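Local coordinates for protein bradavidin 2 (PDB 4GGT) that probably binds biotin, as a secreted bacterial member of the avidin family built on an eight-stranded antiparallel beta barrel, at residues W78-T92 with S103-W115. Sequence-based numbering, arbitrary orientation.
Sequences WVGTIKGSQMPTSWT and SRLKGGDIFTRVW
Trp78 gives its indole N-H to Asp109: NE1 lies 2.9 Å from OD2 in a nearly straight bond (176°), meeting the anti lone pair of OD2 with ring and carboxylate almost coplanar. Phe111 then sets its edge toward the face of the Trp78 five-membered ring, centroids 5.2 Å apart, an offset edge-to-face pair that packs Phe111 CE1 against the indole beside the bond to Asp109. Trp91, with CG between its backbone N and carbonyl carbon (chi1 52°), swings its indole across to the neighbouring strand and lays one face on Gly107, whose CA stands 3.7 Å from the centroid of the six-membered ring in a CH-pi contact. Glycine suits this place, since a CB would collide with CZ2. At the far rim, Trp91 CH2 touches Leu105 CD2 at 3.8 Å. With an alanine here, Gly107 would probably lose its aromatic cover and Leu105 CD2 the ring edge it leans on. Thr89 suits its place by giving two donors to Asp109 O: its N comes in nearly along the C=O axis, while Thr89 OG1, 2.9 Å from Asp109 O, sits above the carbonyl plane. Further out, Arg20 forms a salt bridge with Asp109 OD1 and Asn18 a weak bond with OD2; an aspartate can thus engage both oxygens, which restrains the carboxylate's rotation. Asp109 and Asn18 both bind biotin, absent here, and this antiparallel hairpin of 86-95 and 103-113, with Trp78 from the adjoining strand, contributes to the ligand pocket of the avidin beta barrel.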
loop_
_atom_site.group_PDB
_atom_site.type_symbol
_atom_site.label_atom_id
_atom_site.label_comp_id
_atom_site.label_asym_id
_atom_site.label_seq_id
_atom_site.Cartn_x
_atom_site.Cartn_y
_atom_site.Cartn_z
ATOM N N TRP A 78 -3.394 0.335 -4.545
ATOM C CA TRP A 78 -3.158 1.790 -4.597
ATOM C C TRP A 78 -2.618 2.119 -5.992
ATOM O O TRP A 78 -1.812 1.365 -6.552
ATOM C CB TRP A 78 -2.084 2.178 -3.588
ATOM C CG TRP A 78 -2.480 2.203 -2.141
ATOM C CD1 TRP A 78 -2.793 3.302 -1.401
ATOM C CD2 TRP A 78 -2.503 1.084 -1.246
ATOM N NE1 TRP A 78 -3.062 2.949 -0.090
ATOM C CE2 TRP A 78 -2.890 1.584 0.036
ATOM C CE3 TRP A 78 -2.252 -0.289 -1.398
ATOM C CZ2 TRP A 78 -3.026 0.747 1.157
ATOM C CZ3 TRP A 78 -2.388 -1.135 -0.299
ATOM C CH2 TRP A 78 -2.780 -0.601 0.984
ATOM N N VAL A 79 -3.061 3.248 -6.552
ATOM C CA VAL A 79 -2.528 3.728 -7.797
ATOM C C VAL A 79 -2.237 5.233 -7.582
ATOM O O VAL A 79 -3.003 5.923 -6.904
ATOM C CB VAL A 79 -3.468 3.433 -9.006
ATOM C CG1 VAL A 79 -4.931 3.834 -8.698
ATOM C CG2 VAL A 79 -2.918 4.072 -10.275
ATOM N N GLY A 80 -1.104 5.695 -8.076
ATOM C CA GLY A 80 -0.711 7.086 -7.852
ATOM C C GLY A 80 0.547 7.475 -8.586
ATOM O O GLY A 80 0.866 6.941 -9.663
ATOM N N THR A 81 1.285 8.385 -7.980
ATOM C CA THR A 81 2.476 8.942 -8.629
ATOM C C THR A 81 3.445 9.342 -7.550
ATOM O O THR A 81 3.088 9.362 -6.371
ATOM C CB THR A 81 2.153 10.197 -9.516
ATOM O OG1 THR A 81 1.607 11.231 -8.692
ATOM C CG2 THR A 81 1.151 9.870 -10.583
ATOM N N ILE A 82 4.681 9.627 -7.948
ATOM C CA ILE A 82 5.693 10.086 -7.023
ATOM C C ILE A 82 6.112 11.493 -7.414
ATOM O O ILE A 82 6.476 11.732 -8.568
ATOM C CB ILE A 82 6.933 9.152 -7.008
ATOM C CG1 ILE A 82 6.527 7.730 -6.609
ATOM C CG2 ILE A 82 7.951 9.648 -6.016
ATOM C CD1 ILE A 82 7.317 6.676 -7.304
ATOM N N LYS A 83 6.027 12.404 -6.457
ATOM C CA LYS A 83 6.421 13.790 -6.651
ATOM C C LYS A 83 7.347 14.124 -5.512
ATOM O O LYS A 83 6.906 14.498 -4.421
ATOM C CB LYS A 83 5.193 14.705 -6.673
ATOM C CG LYS A 83 4.211 14.403 -7.829
ATOM C CD LYS A 83 4.883 14.605 -9.202
ATOM C CE LYS A 83 4.028 14.050 -10.314
ATOM N NZ LYS A 83 4.672 14.217 -11.646
ATOM N N GLY A 84 8.639 13.901 -5.744
ATOM C CA GLY A 84 9.643 14.121 -4.711
ATOM C C GLY A 84 9.426 13.231 -3.507
ATOM O O GLY A 84 9.448 12.013 -3.636
ATOM N N SER A 85 9.162 13.838 -2.349
ATOM C CA SER A 85 9.074 13.121 -1.071
ATOM C C SER A 85 7.610 12.717 -0.742
ATOM O O SER A 85 7.295 12.258 0.349
ATOM C CB SER A 85 9.694 13.974 0.046
ATOM O OG SER A 85 9.853 13.209 1.228
ATOM N N GLN A 86 6.717 12.915 -1.705
ATOM C CA GLN A 86 5.297 12.619 -1.482
ATOM C C GLN A 86 4.733 11.721 -2.571
ATOM O O GLN A 86 5.131 11.805 -3.747
ATOM C CB GLN A 86 4.493 13.918 -1.372
ATOM C CG GLN A 86 4.868 14.696 -0.077
ATOM C CD GLN A 86 3.690 15.250 0.740
ATOM O OE1 GLN A 86 2.832 15.970 0.216
ATOM N NE2 GLN A 86 3.682 14.955 2.058
ATOM N N MET A 87 3.782 10.876 -2.180
ATOM C CA MET A 87 3.269 9.870 -3.072
ATOM C C MET A 87 1.748 9.885 -2.952
ATOM O O MET A 87 1.155 9.096 -2.193
ATOM C CB MET A 87 3.835 8.478 -2.720
ATOM C CG MET A 87 3.300 7.374 -3.610
ATOM S SD MET A 87 3.665 5.729 -2.983
ATOM C CE MET A 87 5.423 5.629 -3.023
ATOM N N PRO A 88 1.097 10.780 -3.705
ATOM C CA PRO A 88 -0.351 10.774 -3.632
ATOM C C PRO A 88 -0.931 9.564 -4.344
ATOM O O PRO A 88 -0.441 9.167 -5.380
ATOM C CB PRO A 88 -0.748 12.081 -4.347
ATOM C CG PRO A 88 0.395 12.320 -5.351
ATOM C CD PRO A 88 1.633 11.783 -4.652
ATOM N N THR A 89 -2.002 8.996 -3.800
ATOM C CA THR A 89 -2.572 7.774 -4.374
ATOM C C THR A 89 -4.076 7.749 -4.148
ATOM O O THR A 89 -4.603 8.445 -3.254
ATOM C CB THR A 89 -2.039 6.483 -3.679
ATOM O OG1 THR A 89 -2.426 6.502 -2.292
ATOM C CG2 THR A 89 -0.531 6.307 -3.827
ATOM N N SER A 90 -4.773 6.971 -4.978
ATOM C CA SER A 90 -6.160 6.597 -4.667
ATOM C C SER A 90 -6.151 5.092 -4.394
ATOM O O SER A 90 -5.292 4.388 -4.896
ATOM C CB SER A 90 -7.117 6.895 -5.814
ATOM O OG SER A 90 -6.725 6.248 -7.032
ATOM N N TRP A 91 -7.074 4.602 -3.575
ATOM C CA TRP A 91 -7.092 3.152 -3.376
ATOM C C TRP A 91 -8.478 2.555 -3.447
ATOM O O TRP A 91 -9.462 3.269 -3.305
ATOM C CB TRP A 91 -6.397 2.763 -2.076
ATOM C CG TRP A 91 -6.915 3.512 -0.899
ATOM C CD1 TRP A 91 -6.341 4.597 -0.314
ATOM C CD2 TRP A 91 -8.131 3.241 -0.166
ATOM N NE1 TRP A 91 -7.101 4.998 0.758
ATOM C CE2 TRP A 91 -8.210 4.201 0.860
ATOM C CE3 TRP A 91 -9.140 2.261 -0.262
ATOM C CZ2 TRP A 91 -9.264 4.226 1.795
ATOM C CZ3 TRP A 91 -10.205 2.296 0.641
ATOM C CH2 TRP A 91 -10.256 3.268 1.668
ATOM N N THR A 92 -8.532 1.244 -3.670
ATOM C CA THR A 92 -9.786 0.500 -3.712
ATOM C C THR A 92 -9.487 -0.738 -2.858
ATOM O O THR A 92 -8.471 -1.394 -3.077
ATOM C CB THR A 92 -10.131 0.094 -5.151
ATOM O OG1 THR A 92 -10.338 1.272 -5.949
ATOM C CG2 THR A 92 -11.402 -0.800 -5.211
ATOM N N SER A 103 -17.553 -6.643 0.072
ATOM C CA SER A 103 -17.866 -5.246 -0.155
ATOM C C SER A 103 -16.622 -4.574 -0.726
ATOM O O SER A 103 -15.530 -5.160 -0.700
ATOM C CB SER A 103 -18.272 -4.588 1.165
ATOM O OG SER A 103 -19.141 -5.438 1.903
ATOM N N ARG A 104 -16.806 -3.367 -1.249
ATOM C CA ARG A 104 -15.679 -2.546 -1.684
ATOM C C ARG A 104 -15.728 -1.164 -1.056
ATOM O O ARG A 104 -16.806 -0.657 -0.712
ATOM C CB ARG A 104 -15.566 -2.488 -3.208
ATOM C CG ARG A 104 -15.963 -1.193 -3.906
ATOM C CD ARG A 104 -16.051 -1.437 -5.397
ATOM N NE ARG A 104 -16.201 -0.222 -6.190
ATOM C CZ ARG A 104 -17.355 0.394 -6.440
ATOM N NH1 ARG A 104 -18.500 -0.064 -5.940
ATOM N NH2 ARG A 104 -17.362 1.484 -7.189
ATOM N N LEU A 105 -14.547 -0.582 -0.874
ATOM C CA LEU A 105 -14.424 0.771 -0.352
ATOM C C LEU A 105 -13.380 1.471 -1.192
ATOM O O LEU A 105 -12.484 0.830 -1.732
ATOM C CB LEU A 105 -13.998 0.741 1.109
ATOM C CG LEU A 105 -14.218 1.963 2.011
ATOM C CD1 LEU A 105 -15.704 2.123 2.347
ATOM C CD2 LEU A 105 -13.416 1.805 3.285
ATOM N N LYS A 106 -13.530 2.789 -1.319
ATOM C CA LYS A 106 -12.623 3.597 -2.125
ATOM C C LYS A 106 -12.143 4.802 -1.325
ATOM O O LYS A 106 -12.811 5.255 -0.398
ATOM C CB LYS A 106 -13.292 4.030 -3.427
ATOM C CG LYS A 106 -13.451 2.895 -4.453
ATOM C CD LYS A 106 -13.888 3.403 -5.821
ATOM C CE LYS A 106 -13.988 2.245 -6.809
ATOM N NZ LYS A 106 -14.635 2.613 -8.103
ATOM N N GLY A 107 -10.952 5.300 -1.646
ATOM C CA GLY A 107 -10.398 6.347 -0.800
ATOM C C GLY A 107 -9.120 6.893 -1.370
ATOM O O GLY A 107 -8.772 6.582 -2.500
ATOM N N GLY A 108 -8.474 7.776 -0.614
ATOM C CA GLY A 108 -7.188 8.349 -1.045
ATOM C C GLY A 108 -6.174 8.306 0.087
ATOM O O GLY A 108 -6.553 8.249 1.253
ATOM N N ASP A 109 -4.888 8.302 -0.254
ATOM C CA ASP A 109 -3.817 8.338 0.752
ATOM C C ASP A 109 -2.705 9.168 0.177
ATOM O O ASP A 109 -2.453 9.125 -1.028
ATOM C CB ASP A 109 -3.219 6.948 0.980
ATOM C CG ASP A 109 -3.914 6.148 2.066
ATOM O OD1 ASP A 109 -4.422 6.753 3.039
ATOM O OD2 ASP A 109 -3.859 4.889 1.981
ATOM N N ILE A 110 -1.989 9.876 1.041
ATOM C CA ILE A 110 -0.677 10.412 0.608
ATOM C C ILE A 110 0.387 9.767 1.492
ATOM O O ILE A 110 0.354 9.906 2.729
ATOM C CB ILE A 110 -0.601 11.972 0.688
ATOM C CG1 ILE A 110 -1.772 12.609 -0.065
ATOM C CG2 ILE A 110 0.777 12.465 0.192
ATOM C CD1 ILE A 110 -1.837 14.170 0.062
ATOM N N PHE A 111 1.315 9.059 0.869
ATOM C CA PHE A 111 2.455 8.508 1.581
ATOM C C PHE A 111 3.554 9.552 1.495
ATOM O O PHE A 111 3.768 10.142 0.444
ATOM C CB PHE A 111 2.923 7.225 0.920
ATOM C CG PHE A 111 1.959 6.095 1.092
ATOM C CD1 PHE A 111 0.851 5.978 0.255
ATOM C CD2 PHE A 111 2.137 5.174 2.129
ATOM C CE1 PHE A 111 -0.089 4.932 0.432
ATOM C CE2 PHE A 111 1.227 4.104 2.328
ATOM C CZ PHE A 111 0.115 3.977 1.458
ATOM N N THR A 112 4.238 9.751 2.606
ATOM C CA THR A 112 5.343 10.698 2.666
ATOM C C THR A 112 6.591 9.914 2.974
ATOM O O THR A 112 6.569 9.023 3.835
ATOM C CB THR A 112 5.073 11.715 3.782
ATOM O OG1 THR A 112 3.951 12.508 3.387
ATOM C CG2 THR A 112 6.265 12.650 3.960
ATOM N N ARG A 113 7.670 10.206 2.242
ATOM C CA ARG A 113 8.924 9.520 2.484
ATOM C C ARG A 113 9.536 9.902 3.839
ATOM O O ARG A 113 9.642 11.087 4.200
ATOM C CB ARG A 113 9.902 9.632 1.288
ATOM C CG ARG A 113 11.346 9.273 1.676
ATOM C CD ARG A 113 12.047 8.265 0.798
ATOM N NE ARG A 113 12.787 8.881 -0.266
ATOM C CZ ARG A 113 14.021 8.555 -0.680
ATOM N NH1 ARG A 113 14.778 7.608 -0.118
ATOM N NH2 ARG A 113 14.515 9.237 -1.687
ATOM N N VAL A 114 9.890 8.868 4.605
ATOM C CA VAL A 114 10.514 9.014 5.915
ATOM C C VAL A 114 12.028 8.856 5.827
ATOM O O VAL A 114 12.780 9.677 6.382
ATOM C CB VAL A 114 9.922 8.013 6.939
ATOM C CG1 VAL A 114 10.590 8.183 8.293
ATOM C CG2 VAL A 114 8.417 8.247 7.056
ATOM N N TRP A 115 12.471 7.814 5.132
ATOM C CA TRP A 115 13.875 7.683 4.757
ATOM C C TRP A 115 14.054 7.043 3.382
ATOM O O TRP A 115 15.161 6.982 2.847
ATOM C CB TRP A 115 14.718 6.986 5.836
ATOM C CG TRP A 115 14.286 5.623 6.299
ATOM C CD1 TRP A 115 13.638 5.329 7.456
ATOM C CD2 TRP A 115 14.507 4.377 5.632
ATOM N NE1 TRP A 115 13.435 3.968 7.557
ATOM C CE2 TRP A 115 13.960 3.361 6.450
ATOM C CE3 TRP A 115 15.115 4.019 4.428
ATOM C CZ2 TRP A 115 13.992 2.011 6.090
ATOM C CZ3 TRP A 115 15.150 2.671 4.069
ATOM C CH2 TRP A 115 14.599 1.685 4.903
ATOM O OXT TRP A 115 13.094 6.569 2.739
#